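Local coordinates for protein cytosine-specific methyltransferase (Escherichia coli O157:H7 EDL933, PDB 3G7U) that probably methylates cytosine at C5 in DNA, using S-adenosyl-L-methionine as the methyl donor, at residues N119-M124 with I161-F166; T192-L197 with D286-C291. All blocks are in the same frame, centred on the assembly; numbering follows the deposited sequence. Where two conformers were deposited one is given.

Contact 1: residues N119-M124 with I161-F166; sequences NVPGIM and IRTRYF
Asn119 and Tyr165 form an antiparallel hydrogen-bonded pair where strand 163-171 runs back along the end of strand 114-119 in the Rossmann-like methyltransferase sheet. The join brings the Glu-Asn-Val signature (motif VI of C5-cytosine methyltransferases) against Arg164, the second arginine of the Arg-x-Arg of motif VIII. Tyr165 N reaches Asn119 O at 2.8 Å in a nearly straight bond, and Asn119 N returns to Tyr165 O at 3.0 Å.

Beyond this bridge the loop curls around the Tyr165 ring. Met124 CG lies over one face, 4.0 Å from the ring centroid, as a CH-pi contact. With CG anti to its carbonyl carbon (chi1 -58°) and the chain bent at chi2, Met124 also carries SD above the ring, 4.9 Å from its centroid, a longer Met-aromatic contact. Pro121 CA meets the ring edge in plane, 3.9 Å from CE2, while Ile123 CG2 packs obliquely on CD2 at 3.5 Å. Pro121 CG also touches Thr163 OG1.

Further out, Ile123 lies beside Cys81, the predicted catalytic cysteine, and against Tyr100 of helix 94-110, so this packing reaches the probable active site. Glu118, just before the loop, makes a salt bridge to Arg164 NE and so positions the guanidinium. Back at the interface, Val120 CG1 sits directly over the centre of that flat group, 3.6 Å above its plane.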
ATOM      1  N   ASN A 119     -10.702   0.041  -2.060  1.00 26.45           N
ATOM      2  CA  ASN A 119     -11.444  -0.118  -0.828  1.00 24.42           C
ATOM      3  C   ASN A 119     -11.243  -1.562  -0.320  1.00 30.75           C
ATOM      4  O   ASN A 119     -10.998  -2.459  -1.098  1.00 31.57           O
ATOM      5  CB  ASN A 119     -12.936   0.134  -1.009  1.00 26.52           C
ATOM      6  CG  ASN A 119     -13.289   1.618  -1.103  1.00 34.33           C
ATOM      7  OD1 ASN A 119     -13.298   2.167  -2.197  1.00 33.58           O
ATOM      8  ND2 ASN A 119     -13.612   2.255   0.039  1.00 29.06           N
ATOM      9  N   VAL A 120     -11.346  -1.756   0.981  1.00 32.13           N
ATOM     10  CA  VAL A 120     -11.354  -3.124   1.550  1.00 31.19           C
ATOM     11  C   VAL A 120     -12.783  -3.668   1.532  1.00 30.13           C
ATOM     12  O   VAL A 120     -13.744  -2.890   1.480  1.00 29.17           O
ATOM     13  CB  VAL A 120     -10.785  -3.108   2.999  1.00 32.14           C
ATOM     14  CG1 VAL A 120      -9.309  -2.785   2.971  1.00 35.17           C
ATOM     15  CG2 VAL A 120     -11.541  -2.105   3.868  1.00 33.29           C
ATOM     16  N   PRO A 121     -12.950  -5.019   1.599  1.00 33.19           N
ATOM     17  CA  PRO A 121     -14.301  -5.578   1.771  1.00 29.37           C
ATOM     18  C   PRO A 121     -15.102  -4.903   2.881  1.00 32.81           C
ATOM     19  O   PRO A 121     -14.540  -4.532   3.908  1.00 32.64           O
ATOM     20  CB  PRO A 121     -14.012  -7.047   2.110  1.00 33.85           C
ATOM     21  CG  PRO A 121     -12.796  -7.347   1.264  1.00 30.06           C
ATOM     22  CD  PRO A 121     -11.941  -6.092   1.455  1.00 31.21           C
ATOM     23  N   GLY A 122     -16.405  -4.734   2.651  1.00 30.53           N
ATOM     24  CA  GLY A 122     -17.262  -3.946   3.512  1.00 32.25           C
ATOM     25  C   GLY A 122     -17.996  -2.934   2.660  1.00 34.39           C
ATOM     26  O   GLY A 122     -19.148  -2.589   2.932  1.00 35.28           O
ATOM     27  N   ILE A 123     -17.310  -2.469   1.616  1.00 30.99           N
ATOM     28  CA  ILE A 123     -17.824  -1.422   0.705  1.00 32.27           C
ATOM     29  C   ILE A 123     -19.099  -1.860  -0.052  1.00 32.58           C
ATOM     30  O   ILE A 123     -20.023  -1.061  -0.248  1.00 33.66           O
ATOM     31  CB  ILE A 123     -16.660  -0.929  -0.255  1.00 30.30           C
ATOM     32  CG1 ILE A 123     -17.087   0.224  -1.181  1.00 31.47           C
ATOM     33  CG2 ILE A 123     -16.081  -2.069  -1.079  1.00 30.76           C
ATOM     34  CD1 ILE A 123     -17.686   1.391  -0.500  1.00 32.13           C
ATOM     35  N   MET A 124     -19.200  -3.147  -0.406  1.00 33.19           N
ATOM     36  CA  MET A 124     -20.302  -3.573  -1.273  1.00 29.94           C
ATOM     37  C   MET A 124     -21.619  -3.831  -0.565  1.00 31.22           C
ATOM     38  O   MET A 124     -22.584  -4.231  -1.223  1.00 32.96           O
ATOM     39  CB  MET A 124     -19.911  -4.768  -2.150  1.00 25.93           C
ATOM     40  CG  MET A 124     -18.715  -4.490  -3.026  1.00 34.55           C
ATOM     41  SD  MET A 124     -18.995  -3.042  -4.085  1.00 28.69           S
ATOM     42  CE  MET A 124     -18.514  -3.846  -5.543  1.00 39.86           C
ATOM     43  N   ILE A 161      -2.282 -12.873   0.967  1.00 31.03           N
ATOM     44  CA  ILE A 161      -3.522 -13.229   0.276  1.00 33.65           C
ATOM     45  C   ILE A 161      -4.625 -12.191   0.476  1.00 33.81           C
ATOM     46  O   ILE A 161      -5.787 -12.483   0.190  1.00 36.94           O
ATOM     47  CB  ILE A 161      -4.061 -14.669   0.661  1.00 34.83           C
ATOM     48  CG1 ILE A 161      -4.273 -14.813   2.172  1.00 39.27           C
ATOM     49  CG2 ILE A 161      -3.134 -15.741   0.152  1.00 37.88           C
ATOM     50  CD1 ILE A 161      -5.344 -15.792   2.573  1.00 46.74           C
ATOM     51  N   ARG A 162      -4.295 -10.990   0.950  1.00 28.87           N
ATOM     52  CA  ARG A 162      -5.315  -9.987   1.233  0.50 33.22           C
ATOM     53  C   ARG A 162      -6.095  -9.604  -0.033  1.00 30.49           C
ATOM     54  O   ARG A 162      -5.522  -9.549  -1.116  1.00 27.79           O
ATOM     55  CB  ARG A 162      -4.721  -8.755   1.944  0.50 34.29           C
ATOM     56  CG  ARG A 162      -3.754  -7.878   1.140  0.50 37.58           C
ATOM     57  CD  ARG A 162      -3.741  -6.443   1.707  0.50 39.31           C
ATOM     58  NE  ARG A 162      -2.950  -6.326   2.933  0.50 46.75           N
ATOM     59  CZ  ARG A 162      -3.154  -5.421   3.893  0.50 51.47           C
ATOM     60  NH1 ARG A 162      -2.368  -5.405   4.962  0.50 50.99           N
ATOM     61  NH2 ARG A 162      -4.143  -4.533   3.800  0.50 55.70           N
ATOM     62  N   THR A 163      -7.393  -9.360   0.108  1.00 31.65           N
ATOM     63  CA  THR A 163      -8.189  -8.964  -1.044  1.00 33.76           C
ATOM     64  C   THR A 163      -8.505  -7.468  -0.976  1.00 32.38           C
ATOM     65  O   THR A 163      -8.558  -6.882   0.101  1.00 33.22           O
ATOM     66  CB  THR A 163      -9.485  -9.785  -1.199  1.00 34.31           C
ATOM     67  OG1 THR A 163     -10.283  -9.627  -0.031  1.00 41.44           O
ATOM     68  CG2 THR A 163      -9.182 -11.268  -1.376  1.00 34.93           C
ATOM     69  N   ARG A 164      -8.725  -6.865  -2.147  1.00 29.94           N
ATOM     70  CA  ARG A 164      -8.898  -5.416  -2.280  0.50 31.11           C
ATOM     71  C   ARG A 164      -9.858  -5.181  -3.433  1.00 28.34           C
ATOM     72  O   ARG A 164      -9.759  -5.893  -4.410  1.00 28.02           O
ATOM     73  CB  ARG A 164      -7.554  -4.801  -2.693  0.50 30.07           C
ATOM     74  CG  ARG A 164      -7.294  -3.397  -2.187  0.50 31.94           C
ATOM     75  CD  ARG A 164      -6.689  -3.431  -0.792  0.50 29.66           C
ATOM     76  NE  ARG A 164      -6.793  -2.144  -0.117  0.50 31.11           N
ATOM     77  CZ  ARG A 164      -6.308  -1.898   1.095  0.50 32.51           C
ATOM     78  NH1 ARG A 164      -6.443  -0.697   1.635  0.50 35.60           N
ATOM     79  NH2 ARG A 164      -5.683  -2.846   1.772  0.50 32.09           N
ATOM     80  N   TYR A 165     -10.733  -4.173  -3.341  1.00 27.62           N
ATOM     81  CA  TYR A 165     -11.536  -3.779  -4.501  1.00 27.06           C
ATOM     82  C   TYR A 165     -10.878  -2.569  -5.146  1.00 26.21           C
ATOM     83  O   TYR A 165     -10.395  -1.680  -4.438  1.00 28.85           O
ATOM     84  CB  TYR A 165     -12.912  -3.341  -4.065  1.00 27.91           C
ATOM     85  CG  TYR A 165     -13.880  -4.453  -3.716  1.00 30.85           C
ATOM     86  CD1 TYR A 165     -14.551  -5.172  -4.711  1.00 30.79           C
ATOM     87  CD2 TYR A 165     -14.169  -4.735  -2.387  1.00 29.49           C
ATOM     88  CE1 TYR A 165     -15.478  -6.184  -4.373  1.00 32.29           C
ATOM     89  CE2 TYR A 165     -15.093  -5.747  -2.037  1.00 32.03           C
ATOM     90  CZ  TYR A 165     -15.732  -6.455  -3.036  1.00 30.00           C
ATOM     91  OH  TYR A 165     -16.652  -7.416  -2.691  1.00 33.24           O
ATOM     92  N   PHE A 166     -10.846  -2.528  -6.473  1.00 24.42           N
ATOM     93  CA  PHE A 166     -10.448  -1.321  -7.186  1.00 24.92           C
ATOM     94  C   PHE A 166     -11.593  -0.836  -8.047  1.00 25.97           C
ATOM     95  O   PHE A 166     -12.215  -1.625  -8.756  1.00 26.08           O
ATOM     96  CB  PHE A 166      -9.253  -1.609  -8.048  1.00 20.47           C
ATOM     97  CG  PHE A 166      -7.993  -1.830  -7.273  1.00 27.65           C
ATOM     98  CD1 PHE A 166      -7.144  -0.767  -6.991  1.00 29.59           C
ATOM     99  CD2 PHE A 166      -7.649  -3.099  -6.802  1.00 31.61           C
ATOM    100  CE1 PHE A 166      -5.932  -0.966  -6.255  1.00 27.62           C
ATOM    101  CE2 PHE A 166      -6.447  -3.292  -6.061  1.00 29.90           C
ATOM    102  CZ  PHE A 166      -5.600  -2.224  -5.804  1.00 30.42           C
TER

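Contact 2: residues T192-L197 with D286-C291; sequences TVKDAL and DPNGFC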
ATOM      1  N   THR A 192       6.091 -17.067  -1.791  1.00 25.21           N
ATOM      2  CA  THR A 192       5.666 -17.577  -0.502  1.00 27.15           C
ATOM      3  C   THR A 192       6.412 -16.836   0.605  1.00 27.04           C
ATOM      4  O   THR A 192       7.373 -16.093   0.331  1.00 25.86           O
ATOM      5  CB  THR A 192       6.012 -19.077  -0.373  1.00 29.11           C
ATOM      6  OG1 THR A 192       7.412 -19.237  -0.614  1.00 30.03           O
ATOM      7  CG2 THR A 192       5.244 -19.888  -1.430  1.00 35.08           C
ATOM      8  N   VAL A 193       5.963 -17.069   1.835  1.00 27.87           N
ATOM      9  CA  VAL A 193       6.605 -16.536   3.058  1.00 29.00           C
ATOM     10  C   VAL A 193       8.114 -16.798   3.044  1.00 30.50           C
ATOM     11  O   VAL A 193       8.925 -15.890   3.221  1.00 28.45           O
ATOM     12  CB  VAL A 193       5.939 -17.150   4.327  1.00 27.55           C
ATOM     13  CG1 VAL A 193       6.707 -16.774   5.626  1.00 21.63           C
ATOM     14  CG2 VAL A 193       4.489 -16.734   4.404  1.00 27.64           C
ATOM     15  N   LYS A 194       8.503 -18.041   2.770  1.00 32.91           N
ATOM     16  CA  LYS A 194       9.899 -18.427   2.804  1.00 34.05           C
ATOM     17  C   LYS A 194      10.718 -17.619   1.830  1.00 30.67           C
ATOM     18  O   LYS A 194      11.833 -17.216   2.139  1.00 33.37           O
ATOM     19  CB  LYS A 194      10.019 -19.948   2.545  1.00 38.50           C
ATOM     20  CG  LYS A 194      11.386 -20.491   2.148  1.00 51.73           C
ATOM     21  CD  LYS A 194      11.305 -22.035   1.996  1.00 48.88           C
ATOM     22  CE  LYS A 194      12.653 -22.737   2.244  1.00 62.55           C
ATOM     23  NZ  LYS A 194      12.486 -24.232   2.478  1.00 61.22           N
ATOM     24  N   ASP A 195      10.178 -17.365   0.640  1.00 32.40           N
ATOM     25  CA  ASP A 195      10.914 -16.569  -0.353  1.00 30.22           C
ATOM     26  C   ASP A 195      11.003 -15.107   0.070  1.00 26.95           C
ATOM     27  O   ASP A 195      12.017 -14.449  -0.169  1.00 27.22           O
ATOM     28  CB  ASP A 195      10.211 -16.585  -1.717  1.00 35.96           C
ATOM     29  CG  ASP A 195      10.048 -17.990  -2.300  1.00 46.56           C
ATOM     30  OD1 ASP A 195      10.956 -18.832  -2.127  1.00 46.42           O
ATOM     31  OD2 ASP A 195       8.998 -18.233  -2.943  1.00 51.29           O
ATOM     32  N   ALA A 196       9.933 -14.595   0.674  1.00 25.51           N
ATOM     33  CA  ALA A 196       9.895 -13.132   0.954  1.00 23.61           C
ATOM     34  C   ALA A 196      10.851 -12.799   2.085  1.00 26.16           C
ATOM     35  O   ALA A 196      11.481 -11.754   2.067  1.00 29.32           O
ATOM     36  CB  ALA A 196       8.479 -12.698   1.336  1.00 25.34           C
ATOM     37  N   LEU A 197      10.993 -13.729   3.022  1.00 26.58           N
ATOM     38  CA  LEU A 197      11.804 -13.522   4.244  1.00 25.83           C
ATOM     39  C   LEU A 197      13.271 -13.938   4.098  1.00 29.20           C
ATOM     40  O   LEU A 197      14.049 -13.784   5.042  1.00 29.27           O
ATOM     41  CB  LEU A 197      11.166 -14.233   5.426  1.00 25.75           C
ATOM     42  CG  LEU A 197       9.754 -13.773   5.760  1.00 28.68           C
ATOM     43  CD1 LEU A 197       9.336 -14.298   7.111  1.00 31.58           C
ATOM     44  CD2 LEU A 197       9.661 -12.248   5.725  1.00 25.44           C
ATOM     45  N   ASP A 286       2.965 -20.142   7.484  1.00 31.48           N
ATOM     46  CA  ASP A 286       3.427 -21.330   6.784  1.00 31.08           C
ATOM     47  C   ASP A 286       4.427 -20.831   5.781  1.00 27.97           C
ATOM     48  O   ASP A 286       4.099 -19.980   4.929  1.00 33.45           O
ATOM     49  CB  ASP A 286       2.223 -22.016   6.108  1.00 32.01           C
ATOM     50  CG  ASP A 286       2.601 -23.260   5.270  1.00 36.14           C
ATOM     51  OD1 ASP A 286       3.787 -23.565   4.981  1.00 31.27           O
ATOM     52  OD2 ASP A 286       1.636 -23.930   4.845  1.00 44.55           O
ATOM     53  N   PRO A 287       5.660 -21.357   5.847  1.00 29.45           N
ATOM     54  CA  PRO A 287       6.721 -20.903   4.942  1.00 26.97           C
ATOM     55  C   PRO A 287       6.439 -21.145   3.451  1.00 34.29           C
ATOM     56  O   PRO A 287       6.989 -20.441   2.596  1.00 35.07           O
ATOM     57  CB  PRO A 287       7.947 -21.703   5.394  1.00 29.04           C
ATOM     58  CG  PRO A 287       7.417 -22.821   6.187  1.00 28.03           C
ATOM     59  CD  PRO A 287       6.121 -22.416   6.769  1.00 29.35           C
ATOM     60  N   ASN A 288       5.618 -22.156   3.152  1.00 37.53           N
ATOM     61  CA  ASN A 288       5.218 -22.446   1.767  1.00 40.95           C
ATOM     62  C   ASN A 288       3.825 -21.900   1.442  1.00 39.58           C
ATOM     63  O   ASN A 288       3.252 -22.215   0.405  1.00 40.60           O
ATOM     64  CB  ASN A 288       5.290 -23.960   1.508  1.00 43.88           C
ATOM     65  CG  ASN A 288       6.709 -24.508   1.646  1.00 47.08           C
ATOM     66  OD1 ASN A 288       7.661 -24.021   1.015  1.00 50.90           O
ATOM     67  ND2 ASN A 288       6.857 -25.522   2.479  1.00 52.58           N
ATOM     68  N   GLY A 289       3.290 -21.090   2.348  1.00 32.15           N
ATOM     69  CA  GLY A 289       2.000 -20.439   2.172  1.00 29.96           C
ATOM     70  C   GLY A 289       2.227 -18.939   2.029  1.00 30.57           C
ATOM     71  O   GLY A 289       3.313 -18.520   1.695  1.00 26.58           O
ATOM     72  N   PHE A 290       1.192 -18.156   2.284  1.00 29.80           N
ATOM     73  CA  PHE A 290       1.253 -16.701   2.189  1.00 31.66           C
ATOM     74  C   PHE A 290       0.804 -16.085   3.497  1.00 32.09           C
ATOM     75  O   PHE A 290       0.174 -16.741   4.355  1.00 31.54           O
ATOM     76  CB  PHE A 290       0.329 -16.210   1.060  1.00 32.59           C
ATOM     77  CG  PHE A 290       0.572 -16.879  -0.263  1.00 36.31           C
ATOM     78  CD1 PHE A 290       1.593 -16.448  -1.095  1.00 33.26           C
ATOM     79  CD2 PHE A 290      -0.222 -17.953  -0.674  1.00 42.00           C
ATOM     80  CE1 PHE A 290       1.850 -17.077  -2.327  1.00 39.00           C
ATOM     81  CE2 PHE A 290       0.023 -18.596  -1.908  1.00 44.42           C
ATOM     82  CZ  PHE A 290       1.050 -18.146  -2.735  1.00 39.46           C
ATOM     83  N   CYS A 291       1.084 -14.798   3.654  1.00 31.33           N
ATOM     84  CA  CYS A 291       0.711 -14.092   4.860  1.00 32.62           C
ATOM     85  C   CYS A 291      -0.792 -13.820   4.807  1.00 36.39           C
ATOM     86  O   CYS A 291      -1.273 -13.283   3.810  1.00 38.43           O
ATOM     87  CB  CYS A 291       1.524 -12.794   4.952  1.00 31.23           C
ATOM     88  SG  CYS A 291       1.267 -11.852   6.456  1.00 35.23           S
TER
HETATM   89  O   HOH W   1       8.330 -21.902  -0.720  1.00 46.72           O
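The Phe290 ring meets Thr192 at a slant, with CE1 4.3 Å from Thr192 CA. The Asp286 carboxylate, also flat, faces its own turn: Asn288 N donates to OD1 from above the carboxylate plane, 49° out of it, making an Asx turn within the type I beta turn from Asp286 to Gly289.

This turn receives the start of helix 193-196. Thr192 is the N-cap, and the next two amides, which have no acceptor in the preceding helical turn, donate across the contact instead. Val193 N binds Gly289 O at 3.0 Å. Lys194 N binds Pro287 O at 2.8 Å, in the carbonyl plane and on a lone pair.

Side chains fill in around the two bonds. Val193 CG2, anti to its carbonyl carbon, presses on Asp286 O at 3.3 Å, and Lys194 CB packs against Pro287 CB at 3.9 Å. From there Lys194 runs extended, its amine leaving the turn. Thr192 CG2 rests near Asn288 O, while a water joins Thr192 OG1 to Asn288 OD1, at 2.8 Å from each, donating to the amide oxygen. Within the helix start, Asp195 OD2 accepts a weak bond from Thr192 N.

Pro287 is also covered by Phe273 and Tyr314. Carbonyl oxygens of the turn thus take up the first helix amides, and their partial negative charge probably complements the positive end of the helix dipole.

Overall arrangement
From the N terminus, the chain lays down the parallel strands up to 114-119 and enters the first segment of contact 1. It then makes helix 129-140 and strand 143-152 before strand 163-171 closes that loop. Contact 2 opens only afterwards, at helix 193-196, and closes at 286-291, 89 residues beyond the end of 192-197, so the two are in series, neither nested nor crossed. Contact 1 belongs to the central sheet of the methyltransferase domain; contact 2 fastens together the ends of the intervening region, which in this family usually includes the target-recognition part. Their centres are 22 Å apart, yet they touch: Ile161 N probably bonds to Cys291 O, and Ile161 packs on Phe290.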